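Local coordinates for protein 3,4-dihydroxybenzoate decarboxylase (PDB 5NY5) that probably catalyses the reversible decarboxylation of 3,4-dihydroxybenzoate to catechol, as a UbiD-family enzyme dependent on prenylated FMN and a metal ion, at residues S113-C117 with I258-I264; Y123-F129 with V306-T310; F148-G152 with L317-V321. All blocks are in the same frame, centred on the assembly; numbering follows the deposited sequence.

Contact 1. Residues S113-C117 with I258-I264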
loop_
_atom_site.group_PDB
_atom_site.type_symbol
_atom_site.label_atom_id
_atom_site.label_comp_id
_atom_site.label_asym_id
_atom_site.label_seq_id
_atom_site.Cartn_x
_atom_site.Cartn_y
_atom_site.Cartn_z
ATOM N N SER A 113 63.486 -24.153 11.511
ATOM C CA SER A 113 63.593 -25.573 11.820
ATOM C C SER A 113 62.220 -26.226 11.920
ATOM O O SER A 113 62.056 -27.397 11.562
ATOM C CB SER A 113 64.376 -25.754 13.121
ATOM O OG SER A 113 64.369 -27.100 13.559
ATOM N N GLN A 114 61.218 -25.481 12.384
ATOM C CA GLN A 114 59.877 -26.000 12.630
ATOM C C GLN A 114 58.858 -25.447 11.639
ATOM O O GLN A 114 57.662 -25.391 11.930
ATOM C CB GLN A 114 59.435 -25.685 14.057
ATOM C CG GLN A 114 60.053 -26.549 15.146
ATOM C CD GLN A 114 59.540 -26.154 16.518
ATOM O OE1 GLN A 114 59.959 -25.143 17.080
ATOM N NE2 GLN A 114 58.609 -26.937 17.054
ATOM N N ALA A 115 59.323 -25.045 10.459
ATOM C CA ALA A 115 58.496 -24.410 9.435
ATOM C C ALA A 115 58.462 -25.305 8.201
ATOM O O ALA A 115 59.217 -25.089 7.240
ATOM C CB ALA A 115 59.020 -23.021 9.079
ATOM N N PRO A 116 57.591 -26.315 8.183
ATOM C CA PRO A 116 57.458 -27.147 6.977
ATOM C C PRO A 116 57.161 -26.346 5.728
ATOM O O PRO A 116 57.526 -26.770 4.626
ATOM C CB PRO A 116 56.299 -28.086 7.331
ATOM C CG PRO A 116 56.280 -28.120 8.812
ATOM C CD PRO A 116 56.705 -26.766 9.268
ATOM N N CYS A 117 56.515 -25.185 5.872
ATOM C CA CYS A 117 56.209 -24.362 4.710
ATOM C C CYS A 117 57.467 -23.972 3.948
ATOM O O CYS A 117 57.416 -23.790 2.730
ATOM C CB CYS A 117 55.435 -23.115 5.137
ATOM S SG CYS A 117 56.420 -21.844 5.956
ATOM N N ILE A 258 52.684 -18.374 7.862
ATOM C CA ILE A 258 52.167 -19.540 8.572
ATOM C C ILE A 258 53.169 -20.678 8.434
ATOM O O ILE A 258 53.459 -21.137 7.324
ATOM C CB ILE A 258 50.789 -19.944 8.035
ATOM C CG1 ILE A 258 49.785 -18.808 8.236
ATOM C CG2 ILE A 258 50.301 -21.212 8.718
ATOM C CD1 ILE A 258 49.553 -18.446 9.682
ATOM N N ALA A 259 53.703 -21.137 9.569
ATOM C CA ALA A 259 54.769 -22.132 9.539
ATOM C C ALA A 259 54.279 -23.465 8.985
ATOM O O ALA A 259 55.005 -24.140 8.248
ATOM C CB ALA A 259 55.354 -22.315 10.937
ATOM N N ARG A 260 53.054 -23.858 9.326
ATOM C CA ARG A 260 52.500 -25.140 8.910
ATOM C C ARG A 260 51.797 -25.075 7.562
ATOM O O ARG A 260 51.147 -26.048 7.169
ATOM C CB ARG A 260 51.529 -25.660 9.972
ATOM C CG ARG A 260 52.142 -25.814 11.351
ATOM C CD ARG A 260 53.127 -26.959 11.393
ATOM N NE ARG A 260 52.452 -28.250 11.409
ATOM C CZ ARG A 260 53.078 -29.417 11.318
ATOM N NH1 ARG A 260 54.396 -29.453 11.201
ATOM N NH2 ARG A 260 52.385 -30.547 11.342
ATOM N N ALA A 261 51.914 -23.963 6.846
ATOM C CA ALA A 261 51.191 -23.798 5.597
ATOM C C ALA A 261 51.770 -24.693 4.505
ATOM O O ALA A 261 52.878 -25.222 4.615
ATOM C CB ALA A 261 51.227 -22.340 5.147
ATOM N N GLU A 262 50.993 -24.859 3.434
ATOM C CA GLU A 262 51.449 -25.640 2.291
ATOM C C GLU A 262 52.290 -24.796 1.343
ATOM O O GLU A 262 53.390 -25.200 0.953
ATOM C CB GLU A 262 50.253 -26.243 1.553
ATOM C CG GLU A 262 49.604 -27.417 2.266
ATOM C CD GLU A 262 50.390 -28.704 2.107
ATOM O OE1 GLU A 262 51.020 -28.890 1.045
ATOM O OE2 GLU A 262 50.382 -29.527 3.044
ATOM N N ILE A 263 51.789 -23.623 0.958
ATOM C CA ILE A 263 52.473 -22.737 0.023
ATOM C C ILE A 263 52.457 -21.323 0.585
ATOM O O ILE A 263 51.462 -20.890 1.177
ATOM C CB ILE A 263 51.822 -22.768 -1.376
ATOM C CG1 ILE A 263 51.720 -24.203 -1.891
ATOM C CG2 ILE A 263 52.612 -21.918 -2.358
ATOM C CD1 ILE A 263 51.178 -24.306 -3.291
ATOM N N ILE A 264 53.563 -20.606 0.402
ATOM C CA ILE A 264 53.690 -19.214 0.813
ATOM C C ILE A 264 54.131 -18.399 -0.392
ATOM O O ILE A 264 55.032 -18.806 -1.132
ATOM C CB ILE A 264 54.701 -19.041 1.966
ATOM C CG1 ILE A 264 54.354 -19.963 3.132
ATOM C CG2 ILE A 264 54.739 -17.591 2.426
ATOM C CD1 ILE A 264 53.044 -19.635 3.779
#
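The carbonyl oxygen of Ala259 is the polar atom round which this contact closes: the backbone N of Cys117 donates to it at 3.0 Å with an N-H...O angle of 158°, and Pro116 CD lies against the same Ala259 O at 3.3 Å. Cys117 packs beside the bond. With chi1 at 75°, SG stands between its own backbone N and carbonyl carbon, which leaves it 3.3 Å from Ile258 O, while CB rests 3.9 Å from Ile264 CG1. The acceptor belongs to a type I beta turn, Ile258 to Ala261, that joins strands 256-258 and 263-269 of the Rift-related, FMN-binding-like domain; a short 3-10 segment beginning at Pro116 packs against it. Where strand 263-269 starts, Glu262 and Ile263 form a classic beta bulge opposite Met210. Next to the hydrogen bond, Ala115 CB meets Ala259 CB at 4.2 Å. At the more open side Arg260, its chain bent at chi2 and chi3, folds back until NH1 comes within 3.3 Å of Pro116 CG, the guanidinium and the proline ring meeting at a slant. The charge itself is directed elsewhere, NH2 of Arg260 forming a salt bridge with Asp7.

Contact 2. Residues Y123-F129 with V306-T310; sequences YADDPDF and VKAVT
Two different first torsions send the aromatic rings of Tyr123 and Phe129 to separate parts of the strand 306-310. In Phe129, CG is anti to the backbone N (chi1 178°), which carries the ring back over the turn to Val306 and Val309; in Tyr123, CG lies beside the backbone N instead (chi1 -66°), and the ring slants past Ala308, CD1 standing 4.1 Å from Ala308 CB. The Phe129 ring receives Val309 at its edge, in plane, with CZ 3.5 Å from Val309 CG2, the two side chains crossing at about a right angle. Val306 approaches more obliquely, its CG1 lying 4.1 Å from Phe129 CE1. One face of the same ring is covered from within its own segment by Ala124 CA, 3.7 Å above the plane and offset toward the rim.

Here the edge of an antiparallel sheet gives way to a loop. Strand 120-123 pairs with strand 303-311, and Tyr123 faces Ala308 as a non-hydrogen-bonded pair. Just beyond it Ala124 N donates to Lys307 O at 2.7 Å. Beside this bond Ala124 CB packs against the strand backbone, 3.2 Å from Val306 O. A classic beta bulge, in which Lys307 and Ala308 both face Glu266, lies at this point of strand 303-311. The chain then leaves the sheet through two successive type I turns, Tyr123 to Asp126 and Asp126 to Phe129. The second is reinforced by an Asx turn: Asp128 N donates to Asp126 OD1 at 2.7 Å, and Phe129 N bonds to Asp126 O. Through these turns the Phe129 ring comes back to the strand, where Leu134 of helix 131-134 also packs on both Phe129 and Val309.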
loop_
_atom_site.group_PDB
_atom_site.type_symbol
_atom_site.label_atom_id
_atom_site.label_comp_id
_atom_site.label_asym_id
_atom_site.label_seq_id
_atom_site.Cartn_x
_atom_site.Cartn_y
_atom_site.Cartn_z
ATOM N N TYR A 123 63.334 -18.095 -5.146
ATOM C CA TYR A 123 63.511 -16.650 -5.177
ATOM C C TYR A 123 63.165 -16.100 -6.553
ATOM O O TYR A 123 63.457 -16.721 -7.579
ATOM C CB TYR A 123 64.946 -16.275 -4.810
ATOM C CG TYR A 123 65.321 -16.597 -3.381
ATOM C CD1 TYR A 123 64.895 -15.794 -2.334
ATOM C CD2 TYR A 123 66.110 -17.700 -3.084
ATOM C CE1 TYR A 123 65.237 -16.084 -1.028
ATOM C CE2 TYR A 123 66.459 -17.996 -1.781
ATOM C CZ TYR A 123 66.020 -17.186 -0.757
ATOM O OH TYR A 123 66.369 -17.483 0.540
ATOM N N ALA A 124 62.538 -14.924 -6.569
ATOM C CA ALA A 124 62.092 -14.315 -7.814
ATOM C C ALA A 124 63.204 -13.597 -8.565
ATOM O O ALA A 124 63.003 -13.234 -9.729
ATOM C CB ALA A 124 60.948 -13.336 -7.544
ATOM N N ASP A 125 64.361 -13.377 -7.938
ATOM C CA ASP A 125 65.471 -12.745 -8.638
ATOM C C ASP A 125 66.123 -13.667 -9.661
ATOM O O ASP A 125 66.926 -13.193 -10.472
ATOM C CB ASP A 125 66.518 -12.247 -7.637
ATOM C CG ASP A 125 66.861 -13.281 -6.584
ATOM O OD1 ASP A 125 66.671 -14.486 -6.844
ATOM O OD2 ASP A 125 67.328 -12.884 -5.494
ATOM N N ASP A 126 65.806 -14.954 -9.640
ATOM C CA ASP A 126 66.286 -15.858 -10.677
ATOM C C ASP A 126 65.651 -15.482 -12.012
ATOM O O ASP A 126 64.429 -15.303 -12.081
ATOM C CB ASP A 126 65.949 -17.304 -10.319
ATOM C CG ASP A 126 66.574 -18.304 -11.272
ATOM O OD1 ASP A 126 66.111 -18.404 -12.427
ATOM O OD2 ASP A 126 67.522 -19.002 -10.858
ATOM N N PRO A 127 66.433 -15.348 -13.086
ATOM C CA PRO A 127 65.841 -14.959 -14.376
ATOM C C PRO A 127 64.927 -16.014 -14.970
ATOM O O PRO A 127 64.047 -15.666 -15.765
ATOM C CB PRO A 127 67.066 -14.714 -15.266
ATOM C CG PRO A 127 68.143 -15.545 -14.655
ATOM C CD PRO A 127 67.892 -15.522 -13.174
ATOM N N ASP A 128 65.103 -17.285 -14.616
ATOM C CA ASP A 128 64.225 -18.349 -15.081
ATOM C C ASP A 128 63.017 -18.549 -14.176
ATOM O O ASP A 128 62.252 -19.496 -14.383
ATOM C CB ASP A 128 65.004 -19.659 -15.206
ATOM C CG ASP A 128 66.086 -19.592 -16.263
ATOM O OD1 ASP A 128 65.826 -19.020 -17.342
ATOM O OD2 ASP A 128 67.198 -20.104 -16.014
ATOM N N PHE A 129 62.831 -17.684 -13.182
ATOM C CA PHE A 129 61.671 -17.785 -12.310
ATOM C C PHE A 129 60.401 -17.431 -13.074
ATOM O O PHE A 129 60.372 -16.482 -13.862
ATOM C CB PHE A 129 61.834 -16.862 -11.103
ATOM C CG PHE A 129 60.658 -16.864 -10.171
ATOM C CD1 PHE A 129 59.664 -15.907 -10.284
ATOM C CD2 PHE A 129 60.548 -17.821 -9.179
ATOM C CE1 PHE A 129 58.582 -15.908 -9.429
ATOM C CE2 PHE A 129 59.469 -17.825 -8.320
ATOM C CZ PHE A 129 58.485 -16.866 -8.445
ATOM N N VAL A 306 56.009 -10.454 -6.379
ATOM C CA VAL A 306 56.487 -11.544 -5.540
ATOM C C VAL A 306 58.007 -11.523 -5.488
ATOM O O VAL A 306 58.683 -11.312 -6.504
ATOM C CB VAL A 306 55.957 -12.894 -6.053
ATOM C CG1 VAL A 306 56.312 -13.089 -7.510
ATOM C CG2 VAL A 306 56.509 -14.039 -5.216
ATOM N N LYS A 307 58.554 -11.714 -4.289
ATOM C CA LYS A 307 59.993 -11.837 -4.103
ATOM C C LYS A 307 60.442 -13.278 -3.937
ATOM O O LYS A 307 61.536 -13.630 -4.385
ATOM C CB LYS A 307 60.442 -11.025 -2.884
ATOM C CG LYS A 307 60.173 -9.537 -3.006
ATOM C CD LYS A 307 60.831 -8.968 -4.249
ATOM C CE LYS A 307 60.516 -7.493 -4.416
ATOM N NZ LYS A 307 61.123 -6.935 -5.654
ATOM N N ALA A 308 59.621 -14.116 -3.313
ATOM C CA ALA A 308 59.953 -15.520 -3.141
ATOM C C ALA A 308 58.671 -16.325 -3.007
ATOM O O ALA A 308 57.677 -15.850 -2.456
ATOM C CB ALA A 308 60.845 -15.744 -1.915
ATOM N N VAL A 309 58.704 -17.548 -3.528
ATOM C CA VAL A 309 57.646 -18.526 -3.313
ATOM C C VAL A 309 58.208 -19.623 -2.423
ATOM O O VAL A 309 59.360 -20.039 -2.583
ATOM C CB VAL A 309 57.110 -19.102 -4.637
ATOM C CG1 VAL A 309 55.913 -20.000 -4.379
ATOM C CG2 VAL A 309 56.733 -17.980 -5.580
ATOM N N THR A 310 57.392 -20.087 -1.481
ATOM C CA THR A 310 57.855 -20.956 -0.410
ATOM C C THR A 310 56.814 -22.035 -0.164
ATOM O O THR A 310 55.643 -21.724 0.070
ATOM C CB THR A 310 58.116 -20.131 0.858
ATOM O OG1 THR A 310 59.444 -19.593 0.816
ATOM C CG2 THR A 310 57.945 -20.955 2.104
#

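Contact 3. Residues F148-G152 with L317-V321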
loop_
_atom_site.group_PDB
_atom_site.type_symbol
_atom_site.label_atom_id
_atom_site.label_comp_id
_atom_site.label_asym_id
_atom_site.label_seq_id
_atom_site.Cartn_x
_atom_site.Cartn_y
_atom_site.Cartn_z
ATOM N N PHE A 148 43.471 -17.735 -10.840
ATOM C CA PHE A 148 43.119 -17.136 -9.561
ATOM C C PHE A 148 43.555 -18.025 -8.407
ATOM O O PHE A 148 43.417 -19.250 -8.468
ATOM C CB PHE A 148 41.603 -16.901 -9.456
ATOM C CG PHE A 148 41.174 -15.494 -9.755
ATOM C CD1 PHE A 148 41.269 -14.509 -8.790
ATOM C CD2 PHE A 148 40.648 -15.163 -10.993
ATOM C CE1 PHE A 148 40.867 -13.215 -9.058
ATOM C CE2 PHE A 148 40.242 -13.872 -11.269
ATOM C CZ PHE A 148 40.353 -12.896 -10.299
ATOM N N PHE A 149 44.082 -17.398 -7.360
ATOM C CA PHE A 149 44.157 -17.995 -6.034
ATOM C C PHE A 149 43.031 -17.396 -5.204
ATOM O O PHE A 149 42.903 -16.171 -5.128
ATOM C CB PHE A 149 45.506 -17.727 -5.362
ATOM C CG PHE A 149 46.689 -18.231 -6.136
ATOM C CD1 PHE A 149 47.032 -19.571 -6.108
ATOM C CD2 PHE A 149 47.472 -17.361 -6.874
ATOM C CE1 PHE A 149 48.123 -20.034 -6.815
ATOM C CE2 PHE A 149 48.564 -17.819 -7.582
ATOM C CZ PHE A 149 48.890 -19.157 -7.552
ATOM N N CYS A 150 42.213 -18.249 -4.592
ATOM C CA CYS A 150 41.007 -17.783 -3.927
ATOM C C CYS A 150 41.031 -17.928 -2.414
ATOM O O CYS A 150 40.114 -17.432 -1.752
ATOM C CB CYS A 150 39.782 -18.520 -4.484
ATOM S SG CYS A 150 39.511 -18.238 -6.242
ATOM N N LEU A 151 42.038 -18.582 -1.849
ATOM C CA LEU A 151 42.130 -18.780 -0.406
ATOM C C LEU A 151 43.511 -18.383 0.096
ATOM O O LEU A 151 44.194 -19.134 0.796
ATOM C CB LEU A 151 41.794 -20.223 -0.037
ATOM C CG LEU A 151 40.335 -20.622 -0.267
ATOM C CD1 LEU A 151 40.121 -22.100 0.019
ATOM C CD2 LEU A 151 39.415 -19.769 0.591
ATOM N N GLY A 152 43.940 -17.178 -0.265
ATOM C CA GLY A 152 45.198 -16.655 0.219
ATOM C C GLY A 152 45.047 -15.909 1.528
ATOM O O GLY A 152 44.473 -14.817 1.564
ATOM N N LEU A 317 48.103 -27.424 -3.440
ATOM C CA LEU A 317 47.507 -26.137 -3.786
ATOM C C LEU A 317 46.025 -26.182 -3.431
ATOM O O LEU A 317 45.256 -26.926 -4.046
ATOM C CB LEU A 317 47.713 -25.821 -5.265
ATOM C CG LEU A 317 47.165 -24.472 -5.732
ATOM C CD1 LEU A 317 47.666 -23.358 -4.835
ATOM C CD2 LEU A 317 47.553 -24.203 -7.175
ATOM N N GLN A 318 45.626 -25.397 -2.435
ATOM C CA GLN A 318 44.243 -25.345 -1.979
ATOM C C GLN A 318 43.558 -24.095 -2.514
ATOM O O GLN A 318 44.116 -22.996 -2.445
ATOM C CB GLN A 318 44.164 -25.365 -0.451
ATOM C CG GLN A 318 42.752 -25.270 0.093
ATOM C CD GLN A 318 42.699 -25.341 1.604
ATOM O OE1 GLN A 318 43.712 -25.183 2.281
ATOM N NE2 GLN A 318 41.512 -25.584 2.142
ATOM N N THR A 319 42.353 -24.270 -3.045
ATOM C CA THR A 319 41.517 -23.166 -3.494
ATOM C C THR A 319 40.062 -23.608 -3.375
ATOM O O THR A 319 39.760 -24.636 -2.761
ATOM C CB THR A 319 41.894 -22.737 -4.918
ATOM O OG1 THR A 319 41.170 -21.553 -5.273
ATOM C CG2 THR A 319 41.578 -23.840 -5.914
ATOM N N LEU A 320 39.151 -22.826 -3.947
ATOM C CA LEU A 320 37.734 -23.149 -3.916
ATOM C C LEU A 320 37.173 -23.121 -5.330
ATOM O O LEU A 320 37.821 -22.664 -6.274
ATOM C CB LEU A 320 36.952 -22.189 -3.003
ATOM C CG LEU A 320 37.138 -20.673 -3.127
ATOM C CD1 LEU A 320 36.479 -20.103 -4.373
ATOM C CD2 LEU A 320 36.607 -19.975 -1.886
ATOM N N VAL A 321 35.946 -23.616 -5.461
ATOM C CA VAL A 321 35.206 -23.607 -6.717
ATOM C C VAL A 321 33.800 -23.101 -6.428
ATOM O O VAL A 321 33.170 -23.534 -5.458
ATOM C CB VAL A 321 35.156 -25.003 -7.366
ATOM C CG1 VAL A 321 34.227 -25.006 -8.565
ATOM C CG2 VAL A 321 36.551 -25.452 -7.775
#
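Strand 148-157 of the Rift-related domain, which pairs with the strand carrying the flavin-binding residues Ile169 and Arg171, is crossed by segment 317-321, which carries strand 316-319 into the following loop. The two short strand axes approach to 6.1 Å at an angle of 84°, and no hydrogen bond joins the segments. Leu151 is central: CD1 comes over the backbone of Thr319, 3.7 Å from its carbonyl carbon, while CD2 meets Leu320 CD2 at 3.8 Å. In Leu320, chi1 of 49° sets CG between the backbone N and the carbonyl carbon, next to Cys150 CB, and with chi2 near 73° CD1 lies 3.7 Å from Cys150 CB. Cys150 CB has a second neighbour in Thr319 OG1, at 3.4 Å. Leu317 CD1 lies at the edge of the Phe149 ring, near its plane and 3.9 Å from CE1. Leu151 also touches Glu326 and Leu330 of helix 324-346. The side chains of Leu151 and Cys150 lie about 5 Å from those of Ile169 and Arg171, respectively, beside the prenylated FMN site. This is orthogonal packing of a strand of the antiparallel sheet on one of the mixed sheet that includes 22-25, 57-60 and 70-73.

All three contacts fall within the Rift-related region and reach its antiparallel sheet, yet their chemistry follows their place. Contact 3 is wholly buried and mainly apolar, two strands of different sheets crossing with no hydrogen bond, close to residues of the flavin site. Contact 1 is largely buried too, but couples a turn to a loop through a backbone bond. Contact 2, partly buried and away from the annotated sites, combines strand-edge pairing with aromatic packing. Contacts 1 and 2 are joined through neighbouring strands 263-269 and 303-311, where Ile264 meets Thr310; contact 1 reaches contact 3 through Ile263 and Leu317, whereas contacts 2 and 3 do not touch.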